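Local coordinates for flagellar protein FlgA (Thermotoga maritima, PDB 3FRN) that probably acts as a periplasmic chaperone in the formation of the P-ring of the flagellar basal body, at residues A[10-15]-A[68-73]; A[36-41]-A[102-107]; A[208-213]-A[231-236]; A[240-245]-A[253-258]. One frame throughout, in Å; residues are numbered along the deposited sequence. Where two conformers were deposited one is given.

The four contacts fall into two distant pairs at opposite ends of an elongated chain. Contacts 1 and 2 touch each other in the N-terminal part. Contact 1 is a surface pairing of parallel strands, held by backbone bonds. Contact 2 is buried and wholly apolar across its segments, joining the end of strand 35-37 to a loop of the hotdog-like part. V69 of contact 1 bonds to the backbone of G40 and L41. Contacts 3 and 4 lie in the P-ring chaperone domain. Both reach one sheet, where strands 229-233 and 242-246 are neighbours. Contact 3 is mostly at the surface, a loop on a strand end. Contact 4 is a hydrogen-bonded hairpin, partly buried.

Contact 1. Residues A[10-15]-A[68-73]; sequences TLLASP and TVEGYS. With GOL (glycerol), chain B.
L12 and A13 of strand 10-13 pair in parallel with T68 and V69 of strand 65-69. The pairing forms one side of the small mixed sheet of the N-terminal FlgA domain. Three backbone hydrogen bonds fix the register: T68 N to L11 O, A13 N to T68 O at 2.7 Å, and E70 N to A13 O just past the strand end.

On the face of L12 and T68, the L12 side chain reaches beyond T68 to E70. Its CG stands anti to the backbone N (chi1 173°), and this carries both methyls toward the glutamate. L12 CD2 lies 3.7 Å from E70 CD, and L12 CD1 is 4.0 Å from E70 CG. The two side chains cross at about a right angle. E70 meets the leucine with the length of its extended chain, and its CG also passes 3.4 Å from A13 O.

On the face of A13 and V69, both side chains touch L37. V69 chi1 of -172° sends CG1 toward S14 and P15, in the loop after strand 10-13. There V69 CG1 packs 3.5 Å from P15 N and 3.9 Å from P15 CD. P15 also touches P39 and F107, which ties this end to contact 2.

T68 OG1 bonds to E42. It also holds a glycerol, probably from the crystallisation liquor, through a 3.1 Å hydrogen bond between T68 OG1 and glycerol O3. The same O3 makes a weak second bond of 3.3 Å to L11 O.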
loop_
_atom_site.group_PDB
_atom_site.type_symbol
_atom_site.label_atom_id
_atom_site.label_comp_id
_atom_site.label_asym_id
_atom_site.label_seq_id
_atom_site.Cartn_x
_atom_site.Cartn_y
_atom_site.Cartn_z
ATOM N N THR A 10 9.380 14.642 -16.838
ATOM C CA THR A 10 7.975 14.471 -17.177
ATOM C C THR A 10 7.701 14.893 -18.625
ATOM O O THR A 10 8.509 15.586 -19.254
ATOM C CB THR A 10 7.029 15.270 -16.231
ATOM O OG1 THR A 10 7.217 16.673 -16.433
ATOM C CG2 THR A 10 7.257 14.926 -14.745
ATOM N N LEU A 11 6.553 14.473 -19.142
ATOM C CA LEU A 11 6.103 14.873 -20.469
ATOM C C LEU A 11 4.576 14.984 -20.512
ATOM O O LEU A 11 3.871 14.062 -20.119
ATOM C CB LEU A 11 6.588 13.865 -21.516
ATOM C CG LEU A 11 6.026 14.007 -22.932
ATOM C CD1 LEU A 11 6.461 15.312 -23.581
ATOM C CD2 LEU A 11 6.421 12.828 -23.778
ATOM N N LEU A 12 4.071 16.121 -20.978
ATOM C CA LEU A 12 2.649 16.257 -21.263
ATOM C C LEU A 12 2.400 15.911 -22.727
ATOM O O LEU A 12 2.947 16.550 -23.628
ATOM C CB LEU A 12 2.153 17.672 -20.955
ATOM C CG LEU A 12 0.706 17.900 -21.404
ATOM C CD1 LEU A 12 -0.189 18.239 -20.225
ATOM C CD2 LEU A 12 0.603 18.947 -22.522
ATOM N N ALA A 13 1.572 14.902 -22.960
ATOM C CA ALA A 13 1.362 14.408 -24.309
ATOM C C ALA A 13 -0.099 14.437 -24.740
ATOM O O ALA A 13 -0.992 14.778 -23.964
ATOM C CB ALA A 13 1.936 12.986 -24.447
ATOM N N SER A 14 -0.317 14.076 -25.998
ATOM C CA SER A 14 -1.658 13.954 -26.552
ATOM C C SER A 14 -1.823 12.523 -27.059
ATOM O O SER A 14 -0.827 11.806 -27.228
ATOM C CB SER A 14 -1.859 14.978 -27.671
ATOM O OG SER A 14 -0.780 14.950 -28.587
ATOM N N PRO A 15 -3.080 12.068 -27.273
ATOM C CA PRO A 15 -3.124 10.656 -27.683
ATOM C C PRO A 15 -2.410 10.363 -29.001
ATOM O O PRO A 15 -2.419 11.189 -29.906
ATOM C CB PRO A 15 -4.625 10.374 -27.817
ATOM C CG PRO A 15 -5.285 11.406 -26.962
ATOM C CD PRO A 15 -4.438 12.632 -27.156
ATOM N N THR A 68 1.788 12.365 -18.923
ATOM C CA THR A 68 0.365 12.626 -18.770
ATOM C C THR A 68 -0.210 12.828 -20.167
ATOM O O THR A 68 0.289 13.654 -20.916
ATOM C CB THR A 68 0.150 13.895 -17.940
ATOM O OG1 THR A 68 0.911 13.800 -16.729
ATOM C CG2 THR A 68 -1.330 14.118 -17.613
ATOM N N VAL A 69 -1.220 12.043 -20.539
ATOM C CA VAL A 69 -1.901 12.270 -21.805
ATOM C C VAL A 69 -3.191 13.074 -21.618
ATOM O O VAL A 69 -4.097 12.658 -20.892
ATOM C CB VAL A 69 -2.234 10.951 -22.505
ATOM C CG1 VAL A 69 -2.756 11.219 -23.900
ATOM C CG2 VAL A 69 -0.998 10.078 -22.568
ATOM N N GLU A 70 -3.262 14.224 -22.278
ATOM C CA GLU A 70 -4.487 15.015 -22.352
ATOM C C GLU A 70 -5.715 14.235 -22.853
ATOM O O GLU A 70 -5.601 13.214 -23.547
ATOM C CB GLU A 70 -4.253 16.237 -23.243
ATOM C CG GLU A 70 -3.115 17.119 -22.762
ATOM C CD GLU A 70 -2.939 18.378 -23.595
ATOM O OE1 GLU A 70 -2.490 18.270 -24.758
ATOM O OE2 GLU A 70 -3.236 19.478 -23.074
ATOM N N GLY A 71 -6.897 14.699 -22.479
ATOM C CA GLY A 71 -8.128 14.065 -22.955
ATOM C C GLY A 71 -9.189 13.995 -21.881
ATOM O O GLY A 71 -8.898 14.163 -20.693
ATOM N N TYR A 72 -10.426 13.768 -22.315
ATOM C CA TYR A 72 -11.549 13.531 -21.423
ATOM C C TYR A 72 -11.238 12.333 -20.544
ATOM O O TYR A 72 -10.404 11.494 -20.899
ATOM C CB TYR A 72 -12.843 13.340 -22.231
ATOM C CG TYR A 72 -13.345 14.651 -22.773
ATOM C CD1 TYR A 72 -13.470 15.744 -21.939
ATOM C CD2 TYR A 72 -13.661 14.812 -24.113
ATOM C CE1 TYR A 72 -13.901 16.958 -22.411
ATOM C CE2 TYR A 72 -14.103 16.041 -24.602
ATOM C CZ TYR A 72 -14.218 17.103 -23.745
ATOM O OH TYR A 72 -14.664 18.341 -24.179
ATOM N N SER A 73 -11.872 12.272 -19.378
ATOM C CA SER A 73 -11.448 11.316 -18.356
ATOM C C SER A 73 -12.311 10.065 -18.296
ATOM O O SER A 73 -12.253 9.318 -17.322
ATOM C CB SER A 73 -11.400 11.996 -16.987
ATOM O OG SER A 73 -12.672 12.520 -16.653
HETATM C C1 GOL B . 2.678 17.855 -15.373
HETATM O O1 GOL B . 2.625 16.941 -14.299
HETATM C C2 GOL B . 3.684 17.368 -16.410
HETATM O O2 GOL B . 4.048 18.434 -17.256
HETATM C C3 GOL B . 3.073 16.250 -17.246
HETATM O O3 GOL B . 3.754 15.039 -16.994
#

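Contact 2. Residues A[36-41]-A[102-107]; sequences ILLPGL and TLPEKF
F107 lays one ring face against the pyrrolidine ring of P39. P39 sits in a type II beta turn from L38 to L41, so the contact packs this turn of the N-terminal domain onto a loop of the hotdog-like part. The touch is a CH-pi contact. P39 CD stands 3.9 Å from the F107 ring centroid, 22° off the normal, and shifted toward the rim. Its closest ring atom is F107 CG, 3.6 Å from P39 CD. F107 CG is anti to its carbonyl carbon (chi1 -55°), and this brings the ring in against the proline.

L38 CD2 approaches the same ring obliquely, 3.7 Å from F107 CD1. That methyl is shared: L38 CD2 also lies 3.9 Å from P104 CG. L38 and P104 both go on to touch V133 of strand 132-148. Were F107 an alanine, P39 CD would probably lose its ring face and L38 CD2 one of its neighbours, opening a gap between turn and loop.

I36 closes the other end. In one of its two conformers, I36 CG2 rests 3.9 Å from L103 CA and 4.1 Å from L103 CD1.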
loop_
_atom_site.group_PDB
_atom_site.type_symbol
_atom_site.label_atom_id
_atom_site.label_comp_id
_atom_site.label_asym_id
_atom_site.label_seq_id
_atom_site.Cartn_x
_atom_site.Cartn_y
_atom_site.Cartn_z
ATOM N N ILE A 36 1.574 3.218 -26.727
ATOM C CA ILE A 36 0.315 3.709 -27.289
ATOM C C ILE A 36 -0.293 4.647 -26.262
ATOM O O ILE A 36 -0.691 4.209 -25.195
ATOM C CB ILE A 36 -0.687 2.545 -27.567
ATOM C CG1 ILE A 36 -0.055 1.477 -28.465
ATOM C CG2 ILE A 36 -1.989 3.066 -28.182
ATOM C CD1 ILE A 36 0.445 2.002 -29.796
ATOM N N LEU A 37 -0.364 5.932 -26.583
ATOM C CA LEU A 37 -0.798 6.935 -25.625
ATOM C C LEU A 37 -2.314 7.171 -25.699
ATOM O O LEU A 37 -2.821 7.618 -26.723
ATOM C CB LEU A 37 -0.042 8.232 -25.907
ATOM C CG LEU A 37 1.239 8.632 -25.169
ATOM C CD1 LEU A 37 2.111 7.483 -24.752
ATOM C CD2 LEU A 37 2.011 9.613 -26.035
ATOM N N LEU A 38 -3.042 6.853 -24.625
ATOM C CA LEU A 38 -4.513 6.963 -24.636
ATOM C C LEU A 38 -4.984 8.087 -23.735
ATOM O O LEU A 38 -4.347 8.383 -22.718
ATOM C CB LEU A 38 -5.164 5.617 -24.243
ATOM C CG LEU A 38 -4.965 4.406 -25.155
ATOM C CD1 LEU A 38 -5.490 3.149 -24.490
ATOM C CD2 LEU A 38 -5.658 4.578 -26.523
ATOM N N PRO A 39 -6.101 8.746 -24.102
ATOM C CA PRO A 39 -6.381 9.985 -23.418
ATOM C C PRO A 39 -6.668 9.773 -21.929
ATOM O O PRO A 39 -7.340 8.808 -21.555
ATOM C CB PRO A 39 -7.640 10.503 -24.134
ATOM C CG PRO A 39 -8.282 9.255 -24.679
ATOM C CD PRO A 39 -7.141 8.408 -25.088
ATOM N N GLY A 40 -6.153 10.678 -21.103
ATOM C CA GLY A 40 -6.483 10.718 -19.679
ATOM C C GLY A 40 -5.745 9.736 -18.788
ATOM O O GLY A 40 -6.021 9.671 -17.592
ATOM N N LEU A 41 -4.818 8.968 -19.364
ATOM C CA LEU A 41 -4.040 7.976 -18.621
ATOM C C LEU A 41 -2.605 8.441 -18.368
ATOM O O LEU A 41 -2.046 9.219 -19.146
ATOM C CB LEU A 41 -4.006 6.637 -19.361
ATOM C CG LEU A 41 -5.320 5.896 -19.614
ATOM C CD1 LEU A 41 -5.084 4.621 -20.407
ATOM C CD2 LEU A 41 -6.024 5.565 -18.320
ATOM N N THR A 102 -2.415 -1.673 -31.370
ATOM C CA THR A 102 -2.324 -0.516 -32.257
ATOM C C THR A 102 -3.071 0.674 -31.669
ATOM O O THR A 102 -3.945 0.507 -30.818
ATOM C CB THR A 102 -2.852 -0.830 -33.680
ATOM O OG1 THR A 102 -3.831 -1.879 -33.622
ATOM C CG2 THR A 102 -1.712 -1.286 -34.571
ATOM N N LEU A 103 -2.708 1.876 -32.102
ATOM C CA LEU A 103 -3.477 3.058 -31.739
ATOM C C LEU A 103 -4.849 2.953 -32.409
ATOM O O LEU A 103 -4.938 2.793 -33.630
ATOM C CB LEU A 103 -2.748 4.337 -32.171
ATOM C CG LEU A 103 -3.498 5.663 -32.011
ATOM C CD1 LEU A 103 -3.598 6.078 -30.540
ATOM C CD2 LEU A 103 -2.832 6.748 -32.832
ATOM N N PRO A 104 -5.923 2.991 -31.605
ATOM C CA PRO A 104 -7.273 2.981 -32.153
ATOM C C PRO A 104 -7.664 4.303 -32.814
ATOM O O PRO A 104 -7.064 5.339 -32.536
ATOM C CB PRO A 104 -8.147 2.704 -30.926
ATOM C CG PRO A 104 -7.359 3.181 -29.776
ATOM C CD PRO A 104 -5.917 3.000 -30.130
ATOM N N GLU A 105 -8.663 4.254 -33.687
ATOM C CA GLU A 105 -9.177 5.466 -34.311
ATOM C C GLU A 105 -9.936 6.296 -33.282
ATOM O O GLU A 105 -9.679 7.485 -33.123
ATOM C CB GLU A 105 -10.089 5.127 -35.487
ATOM C CG GLU A 105 -9.368 4.629 -36.718
ATOM C CD GLU A 105 -10.337 4.189 -37.796
ATOM O OE1 GLU A 105 -11.546 4.479 -37.660
ATOM O OE2 GLU A 105 -9.898 3.551 -38.776
ATOM N N LYS A 106 -10.859 5.639 -32.587
ATOM C CA LYS A 106 -11.693 6.259 -31.574
ATOM C C LYS A 106 -11.345 5.680 -30.206
ATOM O O LYS A 106 -10.845 4.560 -30.112
ATOM C CB LYS A 106 -13.168 6.050 -31.928
ATOM C CG LYS A 106 -13.638 6.931 -33.100
ATOM C CD LYS A 106 -15.064 6.595 -33.513
ATOM C CE LYS A 106 -15.854 7.824 -33.946
ATOM N NZ LYS A 106 -15.104 8.704 -34.882
ATOM N N PHE A 107 -11.572 6.450 -29.146
ATOM C CA PHE A 107 -11.126 6.032 -27.814
ATOM C C PHE A 107 -12.248 5.570 -26.863
ATOM O O PHE A 107 -12.077 5.593 -25.644
ATOM C CB PHE A 107 -10.225 7.097 -27.168
ATOM C CG PHE A 107 -9.042 7.480 -28.013
ATOM C CD1 PHE A 107 -8.152 6.512 -28.470
ATOM C CD2 PHE A 107 -8.810 8.801 -28.351
ATOM C CE1 PHE A 107 -7.062 6.859 -29.262
ATOM C CE2 PHE A 107 -7.715 9.168 -29.137
ATOM C CZ PHE A 107 -6.843 8.189 -29.606
#

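Contact 3. Residues A[208-213]-A[231-236]; sequences PDVVKG and VEVLEN
N236 lies along the loop 208-213 and can be followed outward. Its CB is 3.9 Å from V210 O and also meets P208 CG. The N236 and P208 side chains run side by side, pointing the same way. N236 CG is anti to its carbonyl carbon (chi1 -69°), which lays the amide on the loop, with CG nearest the backbone N of K212. At the tip the amide divides: N236 OD1 sits 3.4 Å from V211 CA, and N236 ND2 is 3.5 Å from K212 CB. These are packing contacts. The amide covers the backbone of V211 and K212 without bonding to it. N236 CA makes a CA-H...O contact of 3.4 Å with V210 O.

The extended K212 chain passes L234 O from CG, 3.2 Å from that oxygen, through CD to CE. Its end then leads away. The single hydrogen bond of the contact runs from G213 N to V233 O, at 2.6 Å.

V233 CB packs on the V211 carbonyl, 3.5 Å from V211 O. The apolar pair is V233 CG1 with V210 CG2, 4.0 Å apart, the two valines crossing at about a right angle.

D209 and V210 both face G237, which fits a classic beta bulge. In the P-ring chaperone domain, the loop runs along the end of strand 229-233. V210 and V233 both touch V216 of strand 215-219, and V233 also packs on V243 of strand 242-246.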
loop_
_atom_site.group_PDB
_atom_site.type_symbol
_atom_site.label_atom_id
_atom_site.label_comp_id
_atom_site.label_asym_id
_atom_site.label_seq_id
_atom_site.Cartn_x
_atom_site.Cartn_y
_atom_site.Cartn_z
ATOM N N PRO A 208 -3.794 -4.815 27.826
ATOM C CA PRO A 208 -4.756 -5.700 28.506
ATOM C C PRO A 208 -5.738 -4.912 29.351
ATOM O O PRO A 208 -5.399 -3.832 29.822
ATOM C CB PRO A 208 -3.871 -6.577 29.399
ATOM C CG PRO A 208 -2.472 -6.371 28.916
ATOM C CD PRO A 208 -2.441 -4.971 28.380
ATOM N N ASP A 209 -6.945 -5.439 29.533
ATOM C CA ASP A 209 -7.973 -4.707 30.279
ATOM C C ASP A 209 -7.722 -4.755 31.789
ATOM O O ASP A 209 -8.163 -3.880 32.529
ATOM C CB ASP A 209 -9.361 -5.235 29.920
ATOM C CG ASP A 209 -9.602 -5.264 28.417
ATOM O OD1 ASP A 209 -8.996 -4.450 27.696
ATOM O OD2 ASP A 209 -10.399 -6.100 27.953
ATOM N N VAL A 210 -7.033 -5.804 32.233
ATOM C CA VAL A 210 -6.453 -5.870 33.577
ATOM C C VAL A 210 -4.999 -6.344 33.502
ATOM O O VAL A 210 -4.630 -7.131 32.635
ATOM C CB VAL A 210 -7.240 -6.794 34.563
ATOM C CG1 VAL A 210 -8.667 -6.301 34.787
ATOM C CG2 VAL A 210 -7.220 -8.239 34.100
ATOM N N VAL A 211 -4.172 -5.851 34.411
ATOM C CA VAL A 211 -2.786 -6.289 34.458
ATOM C C VAL A 211 -2.539 -7.157 35.684
ATOM O O VAL A 211 -3.285 -7.092 36.666
ATOM C CB VAL A 211 -1.789 -5.101 34.409
ATOM C CG1 VAL A 211 -1.947 -4.324 33.108
ATOM C CG2 VAL A 211 -1.968 -4.178 35.610
ATOM N N LYS A 212 -1.499 -7.981 35.609
ATOM C CA LYS A 212 -1.068 -8.803 36.728
ATOM C C LYS A 212 -0.764 -7.902 37.924
ATOM O O LYS A 212 0.023 -6.957 37.812
ATOM C CB LYS A 212 0.176 -9.597 36.323
ATOM C CG LYS A 212 0.575 -10.681 37.287
ATOM C CD LYS A 212 1.976 -11.217 36.997
ATOM C CE LYS A 212 2.468 -12.069 38.176
ATOM N NZ LYS A 212 3.937 -12.364 38.103
ATOM N N GLY A 213 -1.414 -8.174 39.056
ATOM C CA GLY A 213 -1.143 -7.445 40.295
ATOM C C GLY A 213 -2.061 -6.266 40.566
ATOM O O GLY A 213 -2.000 -5.657 41.641
ATOM N N VAL A 231 -10.023 -7.726 44.611
ATOM C CA VAL A 231 -9.064 -8.826 44.436
ATOM C C VAL A 231 -7.778 -8.379 43.748
ATOM O O VAL A 231 -7.722 -7.291 43.170
ATOM C CB VAL A 231 -9.663 -10.010 43.637
ATOM C CG1 VAL A 231 -10.780 -10.692 44.419
ATOM C CG2 VAL A 231 -10.143 -9.551 42.262
ATOM N N GLU A 232 -6.750 -9.229 43.816
ATOM C CA GLU A 232 -5.501 -8.980 43.103
ATOM C C GLU A 232 -5.271 -10.010 42.006
ATOM O O GLU A 232 -5.193 -11.212 42.273
ATOM C CB GLU A 232 -4.302 -8.951 44.047
ATOM C CG GLU A 232 -3.113 -8.205 43.458
ATOM C CD GLU A 232 -1.785 -8.558 44.104
ATOM O OE1 GLU A 232 -0.776 -7.881 43.758
ATOM O OE2 GLU A 232 -1.742 -9.504 44.952
ATOM N N VAL A 233 -5.130 -9.510 40.781
ATOM C CA VAL A 233 -5.028 -10.328 39.570
ATOM C C VAL A 233 -3.674 -11.045 39.432
ATOM O O VAL A 233 -2.618 -10.440 39.637
ATOM C CB VAL A 233 -5.297 -9.470 38.313
ATOM C CG1 VAL A 233 -5.869 -10.317 37.230
ATOM C CG2 VAL A 233 -6.283 -8.347 38.613
ATOM N N LEU A 234 -3.719 -12.334 39.085
ATOM C CA LEU A 234 -2.511 -13.179 38.981
ATOM C C LEU A 234 -1.899 -13.148 37.577
ATOM O O LEU A 234 -0.747 -13.539 37.389
ATOM C CB LEU A 234 -2.841 -14.628 39.388
ATOM C CG LEU A 234 -1.847 -15.789 39.606
ATOM C CD1 LEU A 234 -1.460 -16.515 38.302
ATOM C CD2 LEU A 234 -0.610 -15.373 40.413
ATOM N N GLU A 235 -2.681 -12.697 36.597
ATOM C CA GLU A 235 -2.250 -12.646 35.200
ATOM C C GLU A 235 -2.771 -11.371 34.548
ATOM O O GLU A 235 -3.697 -10.735 35.056
ATOM C CB GLU A 235 -2.805 -13.844 34.425
ATOM C CG GLU A 235 -2.246 -15.201 34.805
ATOM C CD GLU A 235 -3.301 -16.296 34.755
ATOM O OE1 GLU A 235 -4.507 -15.964 34.760
ATOM O OE2 GLU A 235 -2.925 -17.488 34.720
ATOM N N ASN A 236 -2.184 -11.005 33.412
ATOM C CA ASN A 236 -2.759 -9.968 32.561
ATOM C C ASN A 236 -3.991 -10.540 31.866
ATOM O O ASN A 236 -4.082 -11.747 31.674
ATOM C CB ASN A 236 -1.725 -9.478 31.551
ATOM C CG ASN A 236 -0.594 -8.707 32.210
ATOM O OD1 ASN A 236 -0.560 -7.477 32.163
ATOM N ND2 ASN A 236 0.330 -9.425 32.846
#

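Contact 4. Residues A[240-245]-A[253-258]; sequences GETVRA and YVFGRV
Strands 242-246 and 253-259 form an antiparallel beta hairpin, the axes of 242-245 and 253-258 running at 140° to each other, with backbone bonds joining V243 to G256 and A245 to V254 in both directions (G256 N to V243 O is weak) and, just before strand 242-246 begins, G240 and E241 to V258.

R244 carries the polar contact. Its CG is anti to the carbonyl carbon (chi1 -43°), and the chain is extended from CG to NE. R244 CD lies at the edge of the Y253 ring. R244 NH1 donates to Y253 OH at 2.7 Å, with the oxygen tilted somewhat out of the guanidinium plane. The guanidinium and the tyrosine ring planes are 32° apart. R244 NE meanwhile forms a salt bridge with E235, so two of its nitrogens, NH1 and NE, have partners. A leucine here would probably leave Y253 OH without this donor and the E235 carboxylate without this salt-bridge partner.

F255 runs beside R244, its CE2 3.8 Å from R244 NH1. Y253 OH stands 3.1 Å above the F255 ring plane, offset toward the rim. T242 CG2 comes at the F255 ring obliquely, 3.7 Å from F255 CD2.

The other face is apolar, with A245 CB 4.0 Å from V254 CG2. Farther along, V243 CG2 packs 3.8 Å from V258 CG2.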
loop_
_atom_site.group_PDB
_atom_site.type_symbol
_atom_site.label_atom_id
_atom_site.label_comp_id
_atom_site.label_asym_id
_atom_site.label_seq_id
_atom_site.Cartn_x
_atom_site.Cartn_y
_atom_site.Cartn_z
ATOM N N GLY A 240 -13.659 -10.813 28.993
ATOM C CA GLY A 240 -14.152 -12.135 28.630
ATOM C C GLY A 240 -13.197 -13.228 28.997
ATOM O O GLY A 240 -13.571 -14.411 28.990
ATOM N N GLU A 241 -11.954 -12.862 29.307
ATOM C CA GLU A 241 -11.010 -13.890 29.711
ATOM C C GLU A 241 -11.198 -14.199 31.172
ATOM O O GLU A 241 -11.610 -13.330 31.951
ATOM C CB GLU A 241 -9.561 -13.507 29.406
ATOM C CG GLU A 241 -9.303 -13.398 27.897
ATOM C CD GLU A 241 -7.870 -13.063 27.558
ATOM O OE1 GLU A 241 -7.190 -12.429 28.398
ATOM O OE2 GLU A 241 -7.434 -13.431 26.443
ATOM N N THR A 242 -10.922 -15.452 31.517
ATOM C CA THR A 242 -10.907 -15.901 32.886
ATOM C C THR A 242 -9.479 -15.820 33.427
ATOM O O THR A 242 -8.582 -16.529 32.958
ATOM C CB THR A 242 -11.447 -17.342 33.002
ATOM O OG1 THR A 242 -12.788 -17.403 32.490
ATOM C CG2 THR A 242 -11.437 -17.795 34.445
ATOM N N VAL A 243 -9.283 -14.944 34.412
ATOM C CA VAL A 243 -7.987 -14.741 35.052
ATOM C C VAL A 243 -8.008 -15.229 36.511
ATOM O O VAL A 243 -8.977 -14.991 37.244
ATOM C CB VAL A 243 -7.563 -13.249 35.020
ATOM C CG1 VAL A 243 -6.180 -13.093 35.570
ATOM C CG2 VAL A 243 -7.577 -12.719 33.603
ATOM N N ARG A 244 -6.940 -15.914 36.919
ATOM C CA ARG A 244 -6.769 -16.348 38.310
ATOM C C ARG A 244 -6.440 -15.144 39.186
ATOM O O ARG A 244 -5.784 -14.207 38.732
ATOM C CB ARG A 244 -5.668 -17.402 38.400
ATOM C CG ARG A 244 -5.762 -18.433 37.292
ATOM C CD ARG A 244 -4.490 -19.231 37.143
ATOM N NE ARG A 244 -4.409 -19.865 35.828
ATOM C CZ ARG A 244 -4.857 -21.086 35.547
ATOM N NH1 ARG A 244 -5.430 -21.828 36.487
ATOM N NH2 ARG A 244 -4.731 -21.569 34.319
ATOM N N ALA A 245 -6.913 -15.165 40.430
ATOM C CA ALA A 245 -6.748 -14.038 41.349
ATOM C C ALA A 245 -6.705 -14.501 42.806
ATOM O O ALA A 245 -7.032 -15.661 43.097
ATOM C CB ALA A 245 -7.869 -13.014 41.146
ATOM N N TYR A 253 -7.699 -18.971 46.278
ATOM C CA TYR A 253 -7.647 -19.019 44.817
ATOM C C TYR A 253 -9.034 -18.879 44.214
ATOM O O TYR A 253 -9.945 -19.628 44.567
ATOM C CB TYR A 253 -7.042 -20.351 44.370
ATOM C CG TYR A 253 -6.973 -20.570 42.875
ATOM C CD1 TYR A 253 -7.925 -21.351 42.221
ATOM C CD2 TYR A 253 -5.942 -20.024 42.119
ATOM C CE1 TYR A 253 -7.858 -21.564 40.854
ATOM C CE2 TYR A 253 -5.866 -20.235 40.755
ATOM C CZ TYR A 253 -6.826 -21.005 40.130
ATOM O OH TYR A 253 -6.752 -21.214 38.775
ATOM N N VAL A 254 -9.188 -17.931 43.290
ATOM C CA VAL A 254 -10.468 -17.706 42.624
ATOM C C VAL A 254 -10.314 -17.568 41.108
ATOM O O VAL A 254 -9.442 -16.846 40.621
ATOM C CB VAL A 254 -11.251 -16.478 43.211
ATOM C CG1 VAL A 254 -11.828 -16.801 44.597
ATOM C CG2 VAL A 254 -10.380 -15.218 43.263
ATOM N N PHE A 255 -11.151 -18.302 40.376
ATOM C CA PHE A 255 -11.311 -18.117 38.941
ATOM C C PHE A 255 -12.252 -16.938 38.761
ATOM O O PHE A 255 -13.283 -16.862 39.434
ATOM C CB PHE A 255 -11.947 -19.351 38.294
ATOM C CG PHE A 255 -10.966 -20.419 37.897
ATOM C CD1 PHE A 255 -10.950 -21.643 38.561
ATOM C CD2 PHE A 255 -10.080 -20.215 36.847
ATOM C CE1 PHE A 255 -10.055 -22.646 38.194
ATOM C CE2 PHE A 255 -9.180 -21.209 36.475
ATOM C CZ PHE A 255 -9.170 -22.428 37.147
ATOM N N GLY A 256 -11.908 -16.036 37.848
ATOM C CA GLY A 256 -12.715 -14.856 37.618
ATOM C C GLY A 256 -12.593 -14.292 36.224
ATOM O O GLY A 256 -11.487 -14.063 35.734
ATOM N N ARG A 257 -13.737 -14.068 35.588
ATOM C CA ARG A 257 -13.768 -13.493 34.252
ATOM C C ARG A 257 -13.666 -11.980 34.320
ATOM O O ARG A 257 -14.298 -11.332 35.168
ATOM C CB ARG A 257 -15.027 -13.915 33.488
ATOM C CG ARG A 257 -16.336 -13.507 34.145
ATOM C CD ARG A 257 -17.550 -14.221 33.554
ATOM N NE ARG A 257 -18.168 -13.479 32.456
ATOM C CZ ARG A 257 -19.393 -13.712 31.987
ATOM N NH1 ARG A 257 -19.870 -12.986 30.985
ATOM N NH2 ARG A 257 -20.150 -14.665 32.522
ATOM N N VAL A 258 -12.849 -11.416 33.439
ATOM C CA VAL A 258 -12.790 -9.970 33.284
ATOM C C VAL A 258 -14.089 -9.504 32.643
ATOM O O VAL A 258 -14.479 -9.968 31.561
ATOM C CB VAL A 258 -11.601 -9.556 32.418
ATOM C CG1 VAL A 258 -11.539 -8.032 32.263
ATOM C CG2 VAL A 258 -10.309 -10.111 33.001
#